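Local coordinates for glutamate--tRNA ligase (Elizabethkingia anophelis, PDB 6B1Z), which catalyses the ATP-dependent attachment of glutamate to its cognate tRNA, as a class I aminoacyl-tRNA synthetase, at residues Y99-E104 with D218-I223; Q124-F129 with D134-N139; E141-N144 with S149-L152; A213-D218 with M246-P251. All blocks are in the same frame, centred on the assembly; numbering follows the deposited sequence.

Contact 1 (Y99-E104 with D218-I223). With EDO (1,2-ethanediol), chain V.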
loop_
_atom_site.group_PDB
_atom_site.type_symbol
_atom_site.label_atom_id
_atom_site.label_comp_id
_atom_site.label_asym_id
_atom_site.label_seq_id
_atom_site.Cartn_x
_atom_site.Cartn_y
_atom_site.Cartn_z
ATOM N N TYR A 99 -23.775 11.371 -18.275
ATOM C CA TYR A 99 -24.467 11.627 -17.018
ATOM C C TYR A 99 -25.743 12.426 -17.247
ATOM O O TYR A 99 -26.764 12.181 -16.588
ATOM C CB TYR A 99 -23.543 12.358 -16.051
ATOM C CG TYR A 99 -22.283 11.593 -15.696
ATOM C CD1 TYR A 99 -22.289 10.208 -15.519
ATOM C CD2 TYR A 99 -21.080 12.266 -15.559
ATOM C CE1 TYR A 99 -21.096 9.525 -15.188
ATOM C CE2 TYR A 99 -19.905 11.606 -15.237
ATOM C CZ TYR A 99 -19.918 10.245 -15.059
ATOM O OH TYR A 99 -18.731 9.616 -14.754
ATOM N N ASP A 100 -25.706 13.391 -18.171
ATOM C CA ASP A 100 -26.904 14.184 -18.460
ATOM C C ASP A 100 -28.042 13.305 -18.959
ATOM O O ASP A 100 -29.203 13.501 -18.579
ATOM C CB ASP A 100 -26.583 15.255 -19.501
ATOM C CG ASP A 100 -25.751 16.388 -18.942
ATOM O OD1 ASP A 100 -25.532 16.459 -17.717
ATOM O OD2 ASP A 100 -25.286 17.211 -19.767
ATOM N N ARG A 101 -27.724 12.330 -19.809
ATOM C CA ARG A 101 -28.730 11.403 -20.316
ATOM C C ARG A 101 -29.431 10.680 -19.170
ATOM O O ARG A 101 -30.666 10.588 -19.141
ATOM C CB ARG A 101 -28.053 10.416 -21.278
ATOM C CG ARG A 101 -28.920 9.289 -21.813
ATOM C CD ARG A 101 -28.331 8.699 -23.110
ATOM N NE ARG A 101 -27.268 7.719 -22.885
ATOM C CZ ARG A 101 -25.991 7.895 -23.221
ATOM N NH1 ARG A 101 -25.594 9.021 -23.807
ATOM N NH2 ARG A 101 -25.104 6.937 -22.976
ATOM N N TYR A 102 -28.655 10.192 -18.196
ATOM C CA TYR A 102 -29.235 9.413 -17.111
ATOM C C TYR A 102 -29.834 10.282 -16.022
ATOM O O TYR A 102 -30.750 9.830 -15.322
ATOM C CB TYR A 102 -28.184 8.449 -16.563
ATOM C CG TYR A 102 -27.878 7.393 -17.599
ATOM C CD1 TYR A 102 -28.899 6.657 -18.179
ATOM C CD2 TYR A 102 -26.580 7.179 -18.047
ATOM C CE1 TYR A 102 -28.640 5.706 -19.142
ATOM C CE2 TYR A 102 -26.312 6.225 -19.006
ATOM C CZ TYR A 102 -27.343 5.492 -19.546
ATOM O OH TYR A 102 -27.079 4.545 -20.507
ATOM N N THR A 103 -29.374 11.524 -15.885
ATOM C CA THR A 103 -30.084 12.467 -15.026
ATOM C C THR A 103 -31.503 12.705 -15.542
ATOM O O THR A 103 -32.468 12.691 -14.767
ATOM C CB THR A 103 -29.297 13.775 -14.940
ATOM O OG1 THR A 103 -28.067 13.540 -14.251
ATOM C CG2 THR A 103 -30.084 14.839 -14.193
ATOM N N GLU A 104 -31.652 12.905 -16.856
ATOM C CA GLU A 104 -32.986 13.058 -17.435
ATOM C C GLU A 104 -33.839 11.819 -17.167
ATOM O O GLU A 104 -35.033 11.933 -16.847
ATOM C CB GLU A 104 -32.880 13.335 -18.940
ATOM C CG GLU A 104 -34.233 13.520 -19.620
ATOM C CD GLU A 104 -34.138 13.558 -21.135
ATOM O OE1 GLU A 104 -33.008 13.501 -21.667
ATOM O OE2 GLU A 104 -35.199 13.641 -21.793
ATOM N N ASP A 218 -20.660 1.876 -13.736
ATOM C CA ASP A 218 -20.602 0.426 -13.594
ATOM C C ASP A 218 -21.574 -0.248 -14.555
ATOM O O ASP A 218 -21.261 -1.286 -15.146
ATOM C CB ASP A 218 -20.862 0.025 -12.143
ATOM C CG ASP A 218 -19.716 0.408 -11.237
ATOM O OD1 ASP A 218 -19.901 0.414 -10.006
ATOM O OD2 ASP A 218 -18.617 0.708 -11.787
ATOM N N HIS A 219 -22.747 0.354 -14.759
ATOM C CA HIS A 219 -23.678 -0.158 -15.756
ATOM C C HIS A 219 -23.108 -0.028 -17.165
ATOM O O HIS A 219 -23.054 -1.014 -17.916
ATOM C CB HIS A 219 -25.009 0.587 -15.631
ATOM C CG HIS A 219 -26.032 0.164 -16.640
ATOM N ND1 HIS A 219 -26.705 -1.036 -16.559
ATOM C CD2 HIS A 219 -26.491 0.781 -17.751
ATOM C CE1 HIS A 219 -27.538 -1.139 -17.578
ATOM N NE2 HIS A 219 -27.428 -0.051 -18.319
ATOM N N GLU A 220 -22.674 1.186 -17.543
ATOM C CA GLU A 220 -22.199 1.423 -18.902
ATOM C C GLU A 220 -20.967 0.587 -19.232
ATOM O O GLU A 220 -20.813 0.127 -20.375
ATOM C CB GLU A 220 -21.888 2.908 -19.107
ATOM C CG GLU A 220 -23.119 3.807 -19.089
ATOM C CD GLU A 220 -24.133 3.455 -20.160
ATOM O OE1 GLU A 220 -23.944 3.870 -21.320
ATOM O OE2 GLU A 220 -25.120 2.760 -19.842
ATOM N N MET A 221 -20.072 0.395 -18.261
ATOM C CA MET A 221 -18.837 -0.350 -18.496
ATOM C C MET A 221 -19.010 -1.843 -18.254
ATOM O O MET A 221 -18.019 -2.584 -18.295
ATOM C CB MET A 221 -17.711 0.201 -17.618
ATOM C CG MET A 221 -17.391 1.662 -17.900
ATOM S SD MET A 221 -15.993 2.268 -16.945
ATOM C CE MET A 221 -15.795 3.889 -17.711
ATOM N N LYS A 222 -20.253 -2.293 -18.032
ATOM C CA LYS A 222 -20.589 -3.712 -17.921
ATOM C C LYS A 222 -19.782 -4.387 -16.813
ATOM O O LYS A 222 -19.319 -5.523 -16.951
ATOM C CB LYS A 222 -20.420 -4.431 -19.268
ATOM C CG LYS A 222 -21.299 -3.793 -20.377
ATOM C CD LYS A 222 -21.520 -4.723 -21.550
ATOM C CE LYS A 222 -22.241 -4.002 -22.685
ATOM N NZ LYS A 222 -23.563 -3.448 -22.270
ATOM N N ILE A 223 -19.628 -3.673 -15.698
ATOM C CA ILE A 223 -18.961 -4.219 -14.518
ATOM C C ILE A 223 -19.819 -5.324 -13.911
ATOM O O ILE A 223 -21.039 -5.173 -13.748
ATOM C CB ILE A 223 -18.693 -3.102 -13.500
ATOM C CG1 ILE A 223 -17.767 -2.037 -14.103
ATOM C CG2 ILE A 223 -18.113 -3.669 -12.191
ATOM C CD1 ILE A 223 -16.433 -2.589 -14.621
HETATM C C1 EDO V . -21.248 1.864 -7.227
HETATM O O1 EDO V . -21.798 2.848 -6.348
HETATM C C2 EDO V . -22.126 0.626 -7.196
HETATM O O2 EDO V . -22.054 -0.041 -8.463
HETATM O O HOH W 1 -25.539 4.090 -23.271
#
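Tyr102 and Glu220 reach for each other from opposite directions, one from helix 96-106 and the other from the last turn of helix 210-220. The phenol hydroxyl lies 2.7 Å from the carboxylate, Tyr102 OH to Glu220 OE2, a weak bond whose proton has another acceptor within reach. Ring and carboxylate planes are tilted by 61°, and Tyr102 CE2 rests 3.7 Å from Glu220 CD, with the acid oblique to the ring. A bend in the Glu220 chain (chi2 -59°) brings the carboxylate to the phenol. Arg101 crosses from the same helix one residue earlier, its chain bent at chi3. Its guanidinium meets Glu220 OE1 edge-on and in plane, but the salt bridge is long at 3.7 Å from NH2. A water closes the gap: it accepts from Arg101 NH2, at 2.9 Å, donates to Glu220 OE1, and also sits near Tyr102 OH. Behind these polar ends, Tyr102 turns edge-to-face with Trp248, on which His219 stacks. Helix 210-220 stops here in a Schellman motif: Lys222, with positive phi, is the C-prime residue, and Ile223 N returns to Asp218 O at 2.9 Å.

Contact 2 (Q124-F129 with D134-N139)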
loop_
_atom_site.group_PDB
_atom_site.type_symbol
_atom_site.label_atom_id
_atom_site.label_comp_id
_atom_site.label_asym_id
_atom_site.label_seq_id
_atom_site.Cartn_x
_atom_site.Cartn_y
_atom_site.Cartn_z
ATOM N N GLN A 124 -28.040 25.977 9.242
ATOM C CA GLN A 124 -28.999 26.375 10.266
ATOM C C GLN A 124 -29.712 25.166 10.862
ATOM O O GLN A 124 -29.838 25.055 12.086
ATOM C CB GLN A 124 -30.016 27.358 9.679
ATOM N N ILE A 125 -30.201 24.255 10.015
ATOM C CA ILE A 125 -30.909 23.099 10.567
ATOM C C ILE A 125 -29.924 22.141 11.238
ATOM O O ILE A 125 -30.270 21.479 12.226
ATOM C CB ILE A 125 -31.772 22.405 9.491
ATOM C CG1 ILE A 125 -32.735 21.401 10.139
ATOM C CG2 ILE A 125 -30.917 21.711 8.447
ATOM C CD1 ILE A 125 -33.822 20.868 9.195
ATOM N N ARG A 126 -28.683 22.069 10.746
ATOM C CA ARG A 126 -27.665 21.287 11.447
ATOM C C ARG A 126 -27.456 21.809 12.865
ATOM O O ARG A 126 -27.372 21.020 13.815
ATOM C CB ARG A 126 -26.350 21.301 10.670
ATOM C CG ARG A 126 -26.381 20.476 9.405
ATOM C CD ARG A 126 -25.038 20.483 8.692
ATOM N NE ARG A 126 -25.173 19.950 7.338
ATOM C CZ ARG A 126 -24.979 20.653 6.229
ATOM N NH1 ARG A 126 -24.617 21.929 6.299
ATOM N NH2 ARG A 126 -25.138 20.073 5.044
ATOM N N ALA A 127 -27.393 23.136 13.028
ATOM C CA ALA A 127 -27.230 23.729 14.352
ATOM C C ALA A 127 -28.447 23.479 15.239
ATOM O O ALA A 127 -28.308 23.301 16.456
ATOM C CB ALA A 127 -26.967 25.227 14.219
ATOM N N GLU A 128 -29.650 23.507 14.657
ATOM C CA GLU A 128 -30.844 23.201 15.436
ATOM C C GLU A 128 -30.789 21.783 15.992
ATOM O O GLU A 128 -31.123 21.557 17.164
ATOM C CB GLU A 128 -32.095 23.405 14.580
ATOM C CG GLU A 128 -32.426 24.865 14.327
ATOM C CD GLU A 128 -33.328 25.069 13.129
ATOM O OE1 GLU A 128 -33.753 24.064 12.522
ATOM O OE2 GLU A 128 -33.605 26.239 12.790
ATOM N N PHE A 129 -30.359 20.819 15.175
ATOM C CA PHE A 129 -30.243 19.438 15.638
ATOM C C PHE A 129 -29.139 19.297 16.677
ATOM O O PHE A 129 -29.319 18.620 17.696
ATOM C CB PHE A 129 -29.982 18.503 14.454
ATOM C CG PHE A 129 -31.227 18.001 13.791
ATOM C CD1 PHE A 129 -32.057 18.867 13.095
ATOM C CD2 PHE A 129 -31.562 16.652 13.843
ATOM C CE1 PHE A 129 -33.202 18.403 12.477
ATOM C CE2 PHE A 129 -32.707 16.188 13.231
ATOM C CZ PHE A 129 -33.529 17.060 12.552
ATOM N N ASP A 134 -28.538 16.030 18.655
ATOM C CA ASP A 134 -28.852 15.136 17.559
ATOM C C ASP A 134 -27.991 15.514 16.356
ATOM O O ASP A 134 -27.229 16.487 16.390
ATOM C CB ASP A 134 -30.349 15.203 17.238
ATOM C CG ASP A 134 -30.863 13.949 16.564
ATOM O OD1 ASP A 134 -30.050 13.062 16.218
ATOM O OD2 ASP A 134 -32.094 13.854 16.376
ATOM N N VAL A 135 -28.110 14.737 15.285
ATOM C CA VAL A 135 -27.379 14.996 14.049
ATOM C C VAL A 135 -28.385 15.063 12.907
ATOM O O VAL A 135 -29.131 14.104 12.674
ATOM C CB VAL A 135 -26.302 13.934 13.769
ATOM C CG1 VAL A 135 -25.616 14.210 12.443
ATOM C CG2 VAL A 135 -25.274 13.910 14.891
ATOM N N PHE A 136 -28.395 16.187 12.193
ATOM C CA PHE A 136 -29.315 16.358 11.074
ATOM C C PHE A 136 -29.026 15.365 9.955
ATOM O O PHE A 136 -27.870 15.105 9.607
ATOM C CB PHE A 136 -29.224 17.791 10.532
ATOM C CG PHE A 136 -29.887 17.969 9.195
ATOM C CD1 PHE A 136 -31.268 17.946 9.092
ATOM C CD2 PHE A 136 -29.132 18.162 8.049
ATOM C CE1 PHE A 136 -31.887 18.099 7.870
ATOM C CE2 PHE A 136 -29.747 18.310 6.825
ATOM C CZ PHE A 136 -31.125 18.282 6.737
ATOM N N ALA A 137 -30.100 14.804 9.397
ATOM C CA ALA A 137 -30.069 14.030 8.164
ATOM C C ALA A 137 -31.197 14.511 7.267
ATOM O O ALA A 137 -32.330 14.673 7.727
ATOM C CB ALA A 137 -30.218 12.524 8.426
ATOM N N TYR A 138 -30.878 14.763 6.000
ATOM C CA TYR A 138 -31.883 15.105 4.997
ATOM C C TYR A 138 -32.563 13.807 4.587
ATOM O O TYR A 138 -31.959 12.981 3.893
ATOM C CB TYR A 138 -31.199 15.783 3.808
ATOM C CG TYR A 138 -32.037 16.795 3.034
ATOM C CD1 TYR A 138 -33.258 16.441 2.471
ATOM C CD2 TYR A 138 -31.581 18.105 2.848
ATOM C CE1 TYR A 138 -34.017 17.367 1.746
ATOM C CE2 TYR A 138 -32.324 19.033 2.126
ATOM C CZ TYR A 138 -33.550 18.658 1.589
ATOM O OH TYR A 138 -34.276 19.580 0.880
ATOM N N ASN A 139 -33.801 13.592 5.029
ATOM C CA ASN A 139 -34.405 12.266 4.907
ATOM C C ASN A 139 -35.925 12.405 4.894
ATOM O O ASN A 139 -36.468 13.512 4.804
ATOM C CB ASN A 139 -33.917 11.346 6.037
ATOM C CG ASN A 139 -34.317 11.848 7.424
ATOM O OD1 ASN A 139 -35.105 12.789 7.560
ATOM N ND2 ASN A 139 -33.780 11.210 8.456
HETATM O O HOH W 2 -26.656 18.364 13.012
#
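Phe129 O accepts the backbone N of Asp134 at 2.9 Å, with an N-H...O angle of 158°, the donor standing above the carbonyl plane. This bond ties the loop to the end of helix 119-131 just after the chain has reversed. Within the loop, Asp134 OD1 accepts Val135 N at 2.7 Å, from above the carboxylate plane. One turn back along the helix, a water donates to Arg126 O and accepts from Phe136 N, bridging the two backbones. Between these polar ties lies an aromatic wedge. Phe136 turns its edge to the face of Phe129 in a T-shaped pair, centroids 5.6 Å apart and planes at 73°, while its own CA sits over that same ring in a CH-pi contact. CG of Phe136 stands opposite its backbone N (chi1 167°), which carries the ring back to the helix. There Ile125 CG2 lies almost on the ring normal, 3.6 Å from the Phe136 centroid, and Tyr138 N lies over the opposite face, toward its rim. Arg126 CG brushes Phe136 CD2 at 3.8 Å; its guanidinium pairs with Asp123. The T-shaped pair thus packs the returning loop on the C-terminal end of helix 119-131, in a region consistent with the acceptor-binding insertion of class I glutamyl-tRNA synthetases.

Contact 3 (E141-N144 with S149-L152)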
loop_
_atom_site.group_PDB
_atom_site.type_symbol
_atom_site.label_atom_id
_atom_site.label_comp_id
_atom_site.label_asym_id
_atom_site.label_seq_id
_atom_site.Cartn_x
_atom_site.Cartn_y
_atom_site.Cartn_z
ATOM N N GLU A 141 -38.018 12.202 7.252
ATOM C CA GLU A 141 -38.512 12.967 8.396
ATOM C C GLU A 141 -38.366 14.472 8.219
ATOM O O GLU A 141 -39.201 15.234 8.732
ATOM C CB GLU A 141 -37.766 12.542 9.656
ATOM C CG GLU A 141 -38.146 11.166 10.171
ATOM C CD GLU A 141 -37.348 10.778 11.403
ATOM O OE1 GLU A 141 -36.162 11.180 11.507
ATOM O OE2 GLU A 141 -37.909 10.071 12.267
ATOM N N THR A 142 -37.307 14.925 7.544
ATOM C CA THR A 142 -36.993 16.347 7.461
ATOM C C THR A 142 -37.303 16.966 6.107
ATOM O O THR A 142 -37.322 18.198 5.999
ATOM C CB THR A 142 -35.505 16.608 7.784
ATOM O OG1 THR A 142 -34.664 15.884 6.869
ATOM C CG2 THR A 142 -35.154 16.167 9.206
ATOM N N ARG A 143 -37.533 16.159 5.064
ATOM C CA ARG A 143 -37.597 16.780 3.745
ATOM C C ARG A 143 -38.791 17.721 3.619
ATOM O O ARG A 143 -38.717 18.713 2.889
ATOM C CB ARG A 143 -37.602 15.718 2.639
ATOM C CG ARG A 143 -38.872 14.927 2.518
ATOM C CD ARG A 143 -38.851 14.079 1.238
ATOM N NE ARG A 143 -37.992 12.904 1.332
ATOM C CZ ARG A 143 -38.423 11.648 1.214
ATOM N NH1 ARG A 143 -39.722 11.403 1.008
ATOM N NH2 ARG A 143 -37.560 10.637 1.294
ATOM N N ASN A 144 -39.876 17.475 4.360
ATOM C CA ASN A 144 -41.047 18.320 4.176
ATOM C C ASN A 144 -40.932 19.687 4.834
ATOM O O ASN A 144 -41.775 20.550 4.561
ATOM C CB ASN A 144 -42.299 17.598 4.672
ATOM C CG ASN A 144 -42.746 16.519 3.710
ATOM O OD1 ASN A 144 -42.698 15.331 4.025
ATOM N ND2 ASN A 144 -43.164 16.929 2.518
ATOM N N SER A 149 -38.667 20.094 -4.211
ATOM C CA SER A 149 -39.853 19.929 -5.046
ATOM C C SER A 149 -40.904 19.022 -4.416
ATOM O O SER A 149 -41.996 18.891 -4.979
ATOM C CB SER A 149 -39.469 19.420 -6.444
ATOM O OG SER A 149 -38.765 18.199 -6.390
ATOM N N ILE A 150 -40.609 18.402 -3.280
ATOM C CA ILE A 150 -41.639 17.692 -2.530
ATOM C C ILE A 150 -42.360 18.626 -1.566
ATOM O O ILE A 150 -43.587 18.564 -1.442
ATOM C CB ILE A 150 -41.018 16.488 -1.797
ATOM C CG1 ILE A 150 -40.564 15.432 -2.808
ATOM C CG2 ILE A 150 -42.015 15.894 -0.788
ATOM C CD1 ILE A 150 -39.686 14.367 -2.223
ATOM N N SER A 151 -41.620 19.510 -0.890
ATOM C CA SER A 151 -42.180 20.383 0.140
ATOM C C SER A 151 -42.791 21.661 -0.414
ATOM O O SER A 151 -43.701 22.227 0.209
ATOM C CB SER A 151 -41.088 20.760 1.147
ATOM O OG SER A 151 -40.151 21.649 0.555
ATOM N N LEU A 152 -42.315 22.138 -1.528
ATOM C CA LEU A 152 -42.753 23.432 -2.018
ATOM C C LEU A 152 -43.871 23.271 -3.037
ATOM O O LEU A 152 -43.878 22.312 -3.815
ATOM C CB LEU A 152 -41.590 24.194 -2.662
ATOM C CG LEU A 152 -40.420 24.502 -1.728
ATOM C CD1 LEU A 152 -39.310 25.189 -2.505
ATOM C CD2 LEU A 152 -40.879 25.358 -0.544
#
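Arg143 and Asn144 face Ile150 and Ser151 across a compact loop between helices 119-131 and 154-162, and an Asx turn at Asn148 sets its shape. The Asn148 side chain reaches both halves: its OD1 accepts the backbone N-H groups of Ile150 and Ser151, while its ND2 donates to Arg143 O. The contact is therefore close without direct polar bonds between 141-144 and 149-152. Its tight part is at Ser151, whose CB rests against two successive carbonyl oxygens, 3.6 Å from Arg143 O and 3.5 Å from Asn144 O. Here the backbones also come nearest, with the CA atoms of Asn144 and Ser151 4.7 Å apart. Beside this, the buried Arg143 runs its aliphatic part past Ile150, the two crossing obliquely. Its CG sits between the backbone N and the carbonyl carbon (chi1 72°), and a bend at chi3 swings the guanidinium to Asp198 and the carbonyl of Met173. Those two partners hold the charged end of Arg143, which probably limits the movement of CD.

The looser side is formed by the exposed Asn144, whose amide lies beside Ile150 and meets CG2 by van der Waals contact alone, ND2 lying 3.6 Å away. Ile150 is modelled in two conformers, so this approach and that of its CD1 to Arg143 CD, also 3.6 Å, describe one of them and are less certain. Ser151 OG belongs to the firm side: it lies 4.0 Å from Arg143 O and hydrogen-bonds to Leu146 O.

Contact 4 (A213-D218 with M246-P251). With EDO (1,2-ethanediol), chain B; EDO (1,2-ethanediol), chain V; FMT (formic acid), chain N.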
loop_
_atom_site.group_PDB
_atom_site.type_symbol
_atom_site.label_atom_id
_atom_site.label_comp_id
_atom_site.label_asym_id
_atom_site.label_seq_id
_atom_site.Cartn_x
_atom_site.Cartn_y
_atom_site.Cartn_z
ATOM N N ALA A 213 -22.606 8.743 -10.264
ATOM C CA ALA A 213 -21.619 8.495 -11.316
ATOM C C ALA A 213 -21.170 7.039 -11.326
ATOM O O ALA A 213 -21.015 6.438 -12.401
ATOM C CB ALA A 213 -20.409 9.417 -11.144
ATOM N N ASN A 214 -20.967 6.443 -10.144
ATOM C CA ASN A 214 -20.442 5.086 -10.125
ATOM C C ASN A 214 -21.480 4.064 -10.566
ATOM O O ASN A 214 -21.129 3.103 -11.258
ATOM C CB ASN A 214 -19.873 4.740 -8.750
ATOM C CG ASN A 214 -18.500 5.322 -8.538
ATOM O OD1 ASN A 214 -17.800 5.642 -9.504
ATOM N ND2 ASN A 214 -18.101 5.473 -7.285
ATOM N N ILE A 215 -22.766 4.241 -10.212
ATOM C CA ILE A 215 -23.719 3.241 -10.690
ATOM C C ILE A 215 -23.942 3.403 -12.198
ATOM O O ILE A 215 -24.092 2.409 -12.916
ATOM C CB ILE A 215 -25.044 3.246 -9.882
ATOM C CG1 ILE A 215 -25.885 4.501 -10.114
ATOM C CG2 ILE A 215 -24.774 2.992 -8.386
ATOM C CD1 ILE A 215 -27.039 4.264 -11.094
ATOM N N ILE A 216 -23.944 4.646 -12.705
ATOM C CA ILE A 216 -24.049 4.866 -14.152
ATOM C C ILE A 216 -22.882 4.203 -14.866
ATOM O O ILE A 216 -23.060 3.471 -15.851
ATOM C CB ILE A 216 -24.096 6.372 -14.471
ATOM C CG1 ILE A 216 -25.450 6.977 -14.049
ATOM C CG2 ILE A 216 -23.789 6.630 -15.979
ATOM C CD1 ILE A 216 -25.439 8.489 -13.988
ATOM N N ASP A 217 -21.672 4.432 -14.363
ATOM C CA ASP A 217 -20.512 3.924 -15.088
ATOM C C ASP A 217 -20.297 2.432 -14.892
ATOM O O ASP A 217 -19.774 1.773 -15.797
ATOM C CB ASP A 217 -19.257 4.701 -14.691
ATOM C CG ASP A 217 -19.257 6.134 -15.226
ATOM O OD1 ASP A 217 -20.031 6.443 -16.169
ATOM O OD2 ASP A 217 -18.466 6.946 -14.710
ATOM N N ASP A 218 -20.660 1.876 -13.736
ATOM C CA ASP A 218 -20.602 0.426 -13.594
ATOM C C ASP A 218 -21.574 -0.248 -14.555
ATOM O O ASP A 218 -21.261 -1.286 -15.146
ATOM C CB ASP A 218 -20.862 0.025 -12.143
ATOM C CG ASP A 218 -19.716 0.408 -11.237
ATOM O OD1 ASP A 218 -19.901 0.414 -10.006
ATOM O OD2 ASP A 218 -18.617 0.708 -11.787
ATOM N N MET A 246 -33.273 2.920 -12.088
ATOM C CA MET A 246 -32.892 3.034 -13.485
ATOM C C MET A 246 -33.388 1.873 -14.332
ATOM O O MET A 246 -33.198 1.893 -15.559
ATOM C CB MET A 246 -31.369 3.136 -13.605
ATOM C CG MET A 246 -30.763 4.336 -12.841
ATOM S SD MET A 246 -31.402 5.943 -13.350
ATOM C CE MET A 246 -30.573 6.135 -14.940
ATOM N N GLY A 247 -34.030 0.889 -13.712
ATOM C CA GLY A 247 -34.466 -0.314 -14.398
ATOM C C GLY A 247 -33.345 -1.258 -14.762
ATOM O O GLY A 247 -33.464 -1.993 -15.756
ATOM N N TRP A 248 -32.266 -1.268 -13.978
ATOM C CA TRP A 248 -31.048 -2.007 -14.280
ATOM C C TRP A 248 -30.785 -3.097 -13.246
ATOM O O TRP A 248 -31.282 -3.048 -12.114
ATOM C CB TRP A 248 -29.820 -1.078 -14.311
ATOM C CG TRP A 248 -29.850 0.001 -15.351
ATOM C CD1 TRP A 248 -30.597 0.040 -16.501
ATOM C CD2 TRP A 248 -29.084 1.205 -15.327
ATOM N NE1 TRP A 248 -30.339 1.206 -17.189
ATOM C CE2 TRP A 248 -29.417 1.938 -16.485
ATOM C CE3 TRP A 248 -28.142 1.738 -14.433
ATOM C CZ2 TRP A 248 -28.836 3.173 -16.782
ATOM C CZ3 TRP A 248 -27.571 2.970 -14.725
ATOM C CH2 TRP A 248 -27.919 3.671 -15.895
ATOM N N ASP A 249 -29.992 -4.085 -13.660
ATOM C CA ASP A 249 -29.517 -5.139 -12.773
ATOM C C ASP A 249 -28.223 -4.711 -12.094
ATOM O O ASP A 249 -27.280 -4.285 -12.762
ATOM C CB ASP A 249 -29.275 -6.430 -13.557
ATOM C CG ASP A 249 -30.550 -7.012 -14.122
ATOM O OD1 ASP A 249 -31.607 -6.853 -13.484
ATOM O OD2 ASP A 249 -30.483 -7.630 -15.200
ATOM N N ALA A 250 -28.169 -4.860 -10.784
ATOM C CA ALA A 250 -26.964 -4.469 -10.075
ATOM C C ALA A 250 -25.867 -5.516 -10.254
ATOM O O ALA A 250 -26.155 -6.708 -10.414
ATOM C CB ALA A 250 -27.258 -4.286 -8.589
ATOM N N PRO A 251 -24.604 -5.097 -10.223
ATOM C CA PRO A 251 -23.503 -6.066 -10.149
ATOM C C PRO A 251 -23.492 -6.722 -8.778
ATOM O O PRO A 251 -24.240 -6.344 -7.869
ATOM C CB PRO A 251 -22.256 -5.206 -10.348
ATOM C CG PRO A 251 -22.654 -3.872 -9.769
ATOM C CD PRO A 251 -24.115 -3.707 -10.158
HETATM C C1 EDO B . -34.349 -4.761 -14.482
HETATM O O1 EDO B . -33.906 -6.039 -14.016
HETATM C C2 EDO B . -35.191 -4.083 -13.407
HETATM O O2 EDO B . -34.395 -3.808 -12.247
HETATM C C1 EDO V . -21.248 1.864 -7.227
HETATM O O1 EDO V . -21.798 2.848 -6.348
HETATM C C2 EDO V . -22.126 0.626 -7.196
HETATM O O2 EDO V . -22.054 -0.041 -8.463
HETATM C C FMT N . -14.742 7.242 -5.203
HETATM O O1 FMT N . -14.191 8.338 -5.321
HETATM O O2 FMT N . -15.342 6.667 -6.112
#
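An apolar layer between helix 210-220 and the loop that leaves helix 236-246 is made by Ile215, Ile216, Met246 and Trp248. Ile215 CD1 is the wedge: it lies 3.9 Å from Trp248 CZ3 and 4.1 Å from Met246 CG. Its CG1 branch is placed between the backbone N and the carbonyl carbon, and chi2, at 101°, is well away from a staggered value, which suggests some strain in bringing the methyl to the indole. Isoleucine and indole cross at about a right angle, the benzo end of the tryptophan pointing at the helix, where CZ3 also comes 4.0 Å from Ile216 CA. Met246 folds beneath the indole through bends at chi2 and chi3, its CB over the ring centre and 3.4 Å from the plane. Gly247, with positive phi, ends helix 236-246 in a Schellman motif, and the chain runs on toward strand 252-256, within the Rossmann-type catalytic domain of class I synthetases. Tyr102 of helix 96-106 packs against Met246 and Ile216.

The neighbouring face of helix 210-220 is polar. Asn214 ND2 donates to a formate oxygen, O2, at 3.2 Å and 165°, while its OD1 is held by Arg49 and Gln92. An ethanediol molecule, probably from the crystallisation liquor, packs against Ile215 CG2 and donates through O2 to Asp218 OD1 at 2.7 Å; Arg15 and Arg49 pair with the other carboxylate oxygen, Asp218 OD2.

In the fold
Contacts 1 and 4 form one neighbourhood, their centres 6 Å apart: both use helix 210-220 and share Asp218, and their segments alternate along the chain. Contact 4 is the buried, apolar part, contact 1 the watered, charged surface beside it, and Tyr99 OH to Asp217 OD2 (2.7 Å) joins the two. Contact 2 joins helix 119-131 to the loop after it, and contact 3 lies wholly in that loop; their centres are 14 Å apart, and they meet where Ala137 O lies 2.8 Å from Thr142 OG1. Both are partly buried, but contact 2 relies on aromatic packing and contact 3 on carbonyls and polar side chains against aliphatic carbons. About 16 Å separates the nearest atoms of contacts 1 and 2.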